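Local coordinates for transcriptional regulator ComR (Streptococcus vestibularis F0396, PDB 6HU8), which is a competence regulator of the RNPP family that probably binds DNA through a helix-turn-helix domain and carries a peptide-sensing TPR domain, at residues Lys246-Glu257 with Ala267-Ala278. Numbering follows the deposited sequence.
Sequences KPGVYILEAKYE and ATENYDKAIMFA
Tyr-250 is a knob that drops into a hole formed by Asn-270, Lys-273, Ala-274 and Phe-277. Its CB presses on the small Ala-274, CB to CB 3.8 Å. Its CG is anti to the carbonyl carbon (chi1 -73°), which puts the ring between Lys-273 and Phe-277. Lys-273 CB covers one face of the Tyr-250 ring, offset toward the rim. The Phe-277 ring runs nearly parallel to it, planes at 25°, but is slid aside, with Tyr-250 CE2 3.5 Å from Phe-277 CE2. The extended chain of Lys-246 lies over the Phe-277 face; CD stands 3.7 Å from the ring centroid, and NZ makes an off-centre cation-pi contact.

Asn-270 is the reciprocal knob, set among Tyr-250, Glu-253, Ala-254 and Glu-257. A water accepts from its ND2 and donates to Glu-253 OE1 and Glu-257 OE1, bridging the helices. Asn-270 OD1 is buried and has no polar partner in the model.

Alanines mark the two closest points: Pro-247 and Ala-274 have CA atoms 4.0 Å apart, Ala-254 and Ala-267 4.1 Å. Ala-254 CB sits over the Tyr-271 ring, while Ile-251 CG1 packs against Tyr-271 CE1 and Ala-274 CB.

The axes of 246-257 and 267-278 run antiparallel at 171° and approach to 7.7 Å, a helical hairpin of the TPR domain. Helix 285-296 packs on Ile-251, Tyr-271 and Ala-274; Asp-297 OD2 is hydrogen-bonded to Tyr-271 OH. Helix 226-240 touches Val-249, Tyr-250 and Glu-253, and helix 200-219 meets Leu-252.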
ATOM      1  N   LYS A 246      11.574 -15.350   3.802  1.00 40.24           N
ATOM      2  CA  LYS A 246      12.372 -15.438   5.026  1.00 38.16           C
ATOM      3  C   LYS A 246      13.793 -14.882   4.888  1.00 36.13           C
ATOM      4  O   LYS A 246      14.285 -14.206   5.814  1.00 37.23           O
ATOM      5  CB  LYS A 246      12.437 -16.889   5.512  1.00 43.83           C
ATOM      6  CG  LYS A 246      11.128 -17.436   6.078  1.00 40.30           C
ATOM      7  CD  LYS A 246      11.367 -18.818   6.723  1.00 44.68           C
ATOM      8  CE  LYS A 246      10.058 -19.526   7.060  1.00 45.68           C
ATOM      9  NZ  LYS A 246      10.287 -20.978   7.336  1.00 53.04           N
ATOM     10  N   PRO A 247      14.480 -15.170   3.761  1.00 36.01           N
ATOM     11  CA  PRO A 247      15.858 -14.662   3.752  1.00 34.03           C
ATOM     12  C   PRO A 247      15.950 -13.133   3.870  1.00 37.16           C
ATOM     13  O   PRO A 247      16.815 -12.654   4.617  1.00 34.12           O
ATOM     14  CB  PRO A 247      16.402 -15.167   2.412  1.00 35.68           C
ATOM     15  CG  PRO A 247      15.658 -16.513   2.229  1.00 36.79           C
ATOM     16  CD  PRO A 247      14.253 -16.145   2.666  1.00 39.03           C
ATOM     17  N   GLY A 248      15.067 -12.391   3.207  1.00 32.69           N
ATOM     18  CA  GLY A 248      15.086 -10.942   3.307  1.00 33.74           C
ATOM     19  C   GLY A 248      14.876 -10.436   4.721  1.00 34.19           C
ATOM     20  O   GLY A 248      15.394  -9.381   5.104  1.00 37.47           O
ATOM     21  N   VAL A 249      14.128 -11.193   5.513  1.00 32.50           N
ATOM     22  CA  VAL A 249      13.850 -10.801   6.893  1.00 34.81           C
ATOM     23  C   VAL A 249      15.079 -10.990   7.776  1.00 38.16           C
ATOM     24  O   VAL A 249      15.460 -10.096   8.542  1.00 37.07           O
ATOM     25  CB  VAL A 249      12.656 -11.598   7.461  1.00 35.45           C
ATOM     26  CG1 VAL A 249      12.412 -11.218   8.906  1.00 36.26           C
ATOM     27  CG2 VAL A 249      11.394 -11.323   6.624  1.00 33.22           C
ATOM     28  N   TYR A 250      15.714 -12.153   7.672  1.00 34.19           N
ATOM     29  CA  TYR A 250      16.921 -12.406   8.461  1.00 37.17           C
ATOM     30  C   TYR A 250      18.119 -11.547   8.027  1.00 38.12           C
ATOM     31  O   TYR A 250      19.018 -11.262   8.836  1.00 36.31           O
ATOM     32  CB  TYR A 250      17.261 -13.894   8.415  1.00 37.20           C
ATOM     33  CG  TYR A 250      16.287 -14.666   9.268  1.00 34.90           C
ATOM     34  CD1 TYR A 250      16.296 -14.527  10.647  1.00 38.45           C
ATOM     35  CD2 TYR A 250      15.338 -15.495   8.699  1.00 35.92           C
ATOM     36  CE1 TYR A 250      15.399 -15.204  11.439  1.00 39.74           C
ATOM     37  CE2 TYR A 250      14.425 -16.170   9.487  1.00 40.48           C
ATOM     38  CZ  TYR A 250      14.474 -16.024  10.859  1.00 39.90           C
ATOM     39  OH  TYR A 250      13.571 -16.695  11.649  1.00 47.77           O
ATOM     40  N   ILE A 251      18.134 -11.118   6.771  1.00 35.04           N
ATOM     41  CA  ILE A 251      19.186 -10.201   6.319  1.00 32.73           C
ATOM     42  C   ILE A 251      19.048  -8.858   7.047  1.00 35.94           C
ATOM     43  O   ILE A 251      20.042  -8.313   7.542  1.00 34.14           O
ATOM     44  CB  ILE A 251      19.139  -9.980   4.784  1.00 35.55           C
ATOM     45  CG1 ILE A 251      19.618 -11.228   4.035  1.00 36.61           C
ATOM     46  CG2 ILE A 251      19.975  -8.755   4.376  1.00 36.35           C
ATOM     47  CD1 ILE A 251      19.450 -11.126   2.504  1.00 36.21           C
ATOM     48  N   LEU A 252      17.826  -8.332   7.126  1.00 32.97           N
ATOM     49  CA  LEU A 252      17.565  -7.091   7.875  1.00 38.90           C
ATOM     50  C   LEU A 252      17.916  -7.225   9.354  1.00 39.24           C
ATOM     51  O   LEU A 252      18.507  -6.310   9.932  1.00 38.33           O
ATOM     52  CB  LEU A 252      16.096  -6.656   7.748  1.00 33.13           C
ATOM     53  CG  LEU A 252      15.651  -6.018   6.435  1.00 38.15           C
ATOM     54  CD1 LEU A 252      14.121  -6.091   6.292  1.00 39.62           C
ATOM     55  CD2 LEU A 252      16.120  -4.554   6.388  1.00 40.16           C
ATOM     56  N   GLU A 253      17.550  -8.345   9.978  1.00 35.46           N
ATOM     57  CA  GLU A 253      17.912  -8.546  11.382  1.00 37.47           C
ATOM     58  C   GLU A 253      19.442  -8.598  11.559  1.00 41.36           C
ATOM     59  O   GLU A 253      19.989  -8.129  12.572  1.00 38.59           O
ATOM     60  CB  GLU A 253      17.273  -9.824  11.950  1.00 40.43           C
ATOM     61  CG  GLU A 253      17.386  -9.885  13.479  1.00 42.98           C
ATOM     62  CD  GLU A 253      16.685 -11.066  14.110  1.00 44.73           C
ATOM     63  OE1 GLU A 253      16.920 -11.308  15.310  1.00 41.75           O
ATOM     64  OE2 GLU A 253      15.890 -11.746  13.424  1.00 45.85           O
ATOM     65  N   ALA A 254      20.134  -9.159  10.570  1.00 32.97           N
ATOM     66  CA  ALA A 254      21.587  -9.177  10.587  1.00 36.15           C
ATOM     67  C   ALA A 254      22.182  -7.767  10.507  1.00 34.91           C
ATOM     68  O   ALA A 254      23.131  -7.448  11.235  1.00 34.03           O
ATOM     69  CB  ALA A 254      22.113 -10.042   9.443  1.00 36.01           C
ATOM     70  N   LYS A 255      21.625  -6.938   9.629  1.00 32.84           N
ATOM     71  CA  LYS A 255      22.106  -5.571   9.436  1.00 37.35           C
ATOM     72  C   LYS A 255      21.873  -4.731  10.687  1.00 39.16           C
ATOM     73  O   LYS A 255      22.706  -3.892  11.052  1.00 39.00           O
ATOM     74  CB  LYS A 255      21.432  -4.930   8.213  1.00 37.29           C
ATOM     75  CG  LYS A 255      22.187  -5.222   6.905  1.00 35.48           C
ATOM     76  CD  LYS A 255      21.266  -5.325   5.717  1.00 43.67           C
ATOM     77  CE  LYS A 255      21.898  -4.733   4.462  1.00 48.89           C
ATOM     78  NZ  LYS A 255      23.225  -5.278   4.091  1.00 36.77           N
ATOM     79  N   TYR A 256      20.741  -4.963  11.341  1.00 36.47           N
ATOM     80  CA  TYR A 256      20.442  -4.344  12.633  1.00 40.74           C
ATOM     81  C   TYR A 256      21.488  -4.700  13.712  1.00 41.34           C
ATOM     82  O   TYR A 256      22.039  -3.808  14.392  1.00 41.02           O
ATOM     83  CB  TYR A 256      19.041  -4.765  13.089  1.00 37.29           C
ATOM     84  CG  TYR A 256      18.751  -4.409  14.527  1.00 37.49           C
ATOM     85  CD1 TYR A 256      18.451  -3.100  14.897  1.00 39.53           C
ATOM     86  CD2 TYR A 256      18.793  -5.381  15.521  1.00 43.57           C
ATOM     87  CE1 TYR A 256      18.195  -2.773  16.220  1.00 39.28           C
ATOM     88  CE2 TYR A 256      18.545  -5.065  16.837  1.00 42.46           C
ATOM     89  CZ  TYR A 256      18.251  -3.762  17.182  1.00 41.27           C
ATOM     90  OH  TYR A 256      18.000  -3.461  18.494  1.00 46.54           O
ATOM     91  N   GLU A 257      21.755  -5.997  13.872  1.00 37.76           N
ATOM     92  CA  GLU A 257      22.752  -6.465  14.841  1.00 36.37           C
ATOM     93  C   GLU A 257      24.136  -5.884  14.550  1.00 41.14           C
ATOM     94  O   GLU A 257      24.841  -5.452  15.465  1.00 41.54           O
ATOM     95  CB  GLU A 257      22.820  -8.000  14.863  1.00 38.21           C
ATOM     96  CG  GLU A 257      21.597  -8.657  15.458  1.00 34.79           C
ATOM     97  CD  GLU A 257      21.440  -8.399  16.957  1.00 44.73           C
ATOM     98  OE1 GLU A 257      20.335  -8.681  17.484  1.00 42.87           O
ATOM     99  OE2 GLU A 257      22.412  -7.933  17.609  1.00 43.05           O
ATOM    100  N   ALA A 267      25.126 -11.118  13.946  1.00 37.88           N
ATOM    101  CA  ALA A 267      24.844 -10.759  12.560  1.00 39.50           C
ATOM    102  C   ALA A 267      25.172 -11.951  11.635  1.00 38.67           C
ATOM    103  O   ALA A 267      24.411 -12.247  10.711  1.00 34.77           O
ATOM    104  CB  ALA A 267      25.612  -9.507  12.156  1.00 37.68           C
ATOM    105  N   THR A 268      26.281 -12.644  11.908  1.00 40.16           N
ATOM    106  CA  THR A 268      26.653 -13.851  11.158  1.00 35.34           C
ATOM    107  C   THR A 268      25.625 -14.964  11.297  1.00 38.02           C
ATOM    108  O   THR A 268      25.302 -15.637  10.308  1.00 37.83           O
ATOM    109  CB  THR A 268      28.013 -14.406  11.602  1.00 38.47           C
ATOM    110  OG1 THR A 268      28.988 -13.385  11.482  1.00 35.10           O
ATOM    111  CG2 THR A 268      28.438 -15.594  10.715  1.00 36.25           C
ATOM    112  N   GLU A 269      25.116 -15.167  12.512  1.00 34.96           N
ATOM    113  CA  GLU A 269      24.056 -16.155  12.736  1.00 38.34           C
ATOM    114  C   GLU A 269      22.805 -15.830  11.919  1.00 37.93           C
ATOM    115  O   GLU A 269      22.203 -16.718  11.302  1.00 34.96           O
ATOM    116  CB  GLU A 269      23.707 -16.231  14.230  1.00 38.68           C
ATOM    117  CG  GLU A 269      24.876 -16.755  15.091  1.00 42.22           C
ATOM    118  CD  GLU A 269      24.600 -16.710  16.583  1.00 45.92           C
ATOM    119  OE1 GLU A 269      23.574 -16.118  16.987  1.00 48.89           O
ATOM    120  OE2 GLU A 269      25.424 -17.258  17.353  1.00 52.76           O
ATOM    121  N   ASN A 270      22.419 -14.554  11.898  1.00 33.27           N
ATOM    122  CA  ASN A 270      21.221 -14.138  11.175  1.00 32.04           C
ATOM    123  C   ASN A 270      21.391 -14.241   9.654  1.00 36.59           C
ATOM    124  O   ASN A 270      20.461 -14.679   8.959  1.00 34.77           O
ATOM    125  CB  ASN A 270      20.822 -12.718  11.590  1.00 34.18           C
ATOM    126  CG  ASN A 270      20.285 -12.669  13.018  1.00 39.82           C
ATOM    127  OD1 ASN A 270      19.634 -13.616  13.476  1.00 46.78           O
ATOM    128  ND2 ASN A 270      20.546 -11.579  13.721  1.00 39.97           N
ATOM    129  N   TYR A 271      22.570 -13.896   9.136  1.00 32.65           N
ATOM    130  CA  TYR A 271      22.847 -14.147   7.717  1.00 33.73           C
ATOM    131  C   TYR A 271      22.815 -15.644   7.416  1.00 35.88           C
ATOM    132  O   TYR A 271      22.326 -16.055   6.356  1.00 34.95           O
ATOM    133  CB  TYR A 271      24.200 -13.575   7.291  1.00 34.70           C
ATOM    134  CG  TYR A 271      24.118 -12.177   6.714  1.00 31.98           C
ATOM    135  CD1 TYR A 271      23.432 -11.926   5.524  1.00 34.45           C
ATOM    136  CD2 TYR A 271      24.743 -11.113   7.349  1.00 34.39           C
ATOM    137  CE1 TYR A 271      23.342 -10.638   4.996  1.00 36.29           C
ATOM    138  CE2 TYR A 271      24.667  -9.823   6.826  1.00 34.30           C
ATOM    139  CZ  TYR A 271      23.970  -9.595   5.653  1.00 37.02           C
ATOM    140  OH  TYR A 271      23.905  -8.319   5.136  1.00 38.66           O
ATOM    141  N   ASP A 272      23.327 -16.463   8.333  1.00 32.59           N
ATOM    142  CA  ASP A 272      23.344 -17.908   8.096  1.00 35.61           C
ATOM    143  C   ASP A 272      21.938 -18.491   8.073  1.00 35.23           C
ATOM    144  O   ASP A 272      21.656 -19.409   7.285  1.00 36.57           O
ATOM    145  CB  ASP A 272      24.190 -18.644   9.150  1.00 33.52           C
ATOM    146  CG  ASP A 272      25.678 -18.570   8.869  1.00 40.37           C
ATOM    147  OD1 ASP A 272      26.075 -18.110   7.773  1.00 40.59           O
ATOM    148  OD2 ASP A 272      26.460 -19.005   9.745  1.00 40.88           O
ATOM    149  N   LYS A 273      21.061 -17.986   8.938  1.00 34.00           N
ATOM    150  CA  LYS A 273      19.643 -18.329   8.861  1.00 34.68           C
ATOM    151  C   LYS A 273      19.045 -17.961   7.506  1.00 38.58           C
ATOM    152  O   LYS A 273      18.297 -18.748   6.918  1.00 36.68           O
ATOM    153  CB  LYS A 273      18.853 -17.628   9.965  1.00 41.72           C
ATOM    154  CG  LYS A 273      18.980 -18.265  11.333  1.00 39.73           C
ATOM    155  CD  LYS A 273      18.156 -17.492  12.367  1.00 45.53           C
ATOM    156  CE  LYS A 273      18.372 -18.057  13.772  1.00 51.47           C
ATOM    157  NZ  LYS A 273      17.834 -17.170  14.836  1.00 52.59           N
ATOM    158  N   ALA A 274      19.341 -16.749   7.028  1.00 33.11           N
ATOM    159  CA  ALA A 274      18.912 -16.325   5.695  1.00 30.89           C
ATOM    160  C   ALA A 274      19.411 -17.253   4.584  1.00 32.52           C
ATOM    161  O   ALA A 274      18.665 -17.587   3.655  1.00 34.62           O
ATOM    162  CB  ALA A 274      19.391 -14.869   5.422  1.00 34.90           C
ATOM    163  N   ILE A 275      20.671 -17.665   4.673  1.00 31.43           N
ATOM    164  CA  ILE A 275      21.261 -18.535   3.665  1.00 33.27           C
ATOM    165  C   ILE A 275      20.593 -19.917   3.715  1.00 36.78           C
ATOM    166  O   ILE A 275      20.198 -20.473   2.678  1.00 34.44           O
ATOM    167  CB  ILE A 275      22.792 -18.696   3.865  1.00 31.95           C
ATOM    168  CG1 ILE A 275      23.519 -17.415   3.455  1.00 34.66           C
ATOM    169  CG2 ILE A 275      23.321 -19.838   3.024  1.00 34.43           C
ATOM    170  CD1 ILE A 275      24.958 -17.384   3.892  1.00 35.18           C
ATOM    171  N   MET A 276      20.461 -20.447   4.931  1.00 32.51           N
ATOM    172  CA  MET A 276      19.754 -21.705   5.154  1.00 37.59           C
ATOM    173  C   MET A 276      18.352 -21.697   4.552  1.00 35.92           C
ATOM    174  O   MET A 276      17.994 -22.623   3.809  1.00 36.49           O
ATOM    175  CB  MET A 276      19.688 -22.025   6.655  1.00 37.01           C
ATOM    176  CG  MET A 276      20.977 -22.654   7.187  1.00 38.39           C
ATOM    177  SD  MET A 276      20.994 -22.942   8.975  1.00 47.03           S
ATOM    178  CE  MET A 276      19.954 -24.370   9.170  1.00 52.39           C
ATOM    179  N   PHE A 277      17.554 -20.663   4.843  1.00 35.00           N
ATOM    180  CA  PHE A 277      16.188 -20.648   4.319  1.00 35.92           C
ATOM    181  C   PHE A 277      16.179 -20.446   2.813  1.00 39.30           C
ATOM    182  O   PHE A 277      15.350 -21.021   2.108  1.00 38.64           O
ATOM    183  CB  PHE A 277      15.341 -19.595   5.015  1.00 33.93           C
ATOM    184  CG  PHE A 277      14.926 -19.996   6.400  1.00 38.71           C
ATOM    185  CD1 PHE A 277      14.318 -21.219   6.617  1.00 37.56           C
ATOM    186  CD2 PHE A 277      15.172 -19.168   7.490  1.00 41.29           C
ATOM    187  CE1 PHE A 277      13.941 -21.605   7.898  1.00 40.51           C
ATOM    188  CE2 PHE A 277      14.798 -19.549   8.766  1.00 40.99           C
ATOM    189  CZ  PHE A 277      14.176 -20.775   8.968  1.00 39.37           C
ATOM    190  N   ALA A 278      17.141 -19.691   2.303  1.00 33.99           N
ATOM    191  CA  ALA A 278      17.275 -19.566   0.852  1.00 35.71           C
ATOM    192  C   ALA A 278      17.638 -20.890   0.158  1.00 41.62           C
ATOM    193  O   ALA A 278      17.207 -21.139  -0.975  1.00 39.96           O
ATOM    194  CB  ALA A 278      18.326 -18.515   0.519  1.00 35.03           C
TER
HETATM  195  O   HOH W   1      19.395 -10.818  16.390  1.00 41.80           O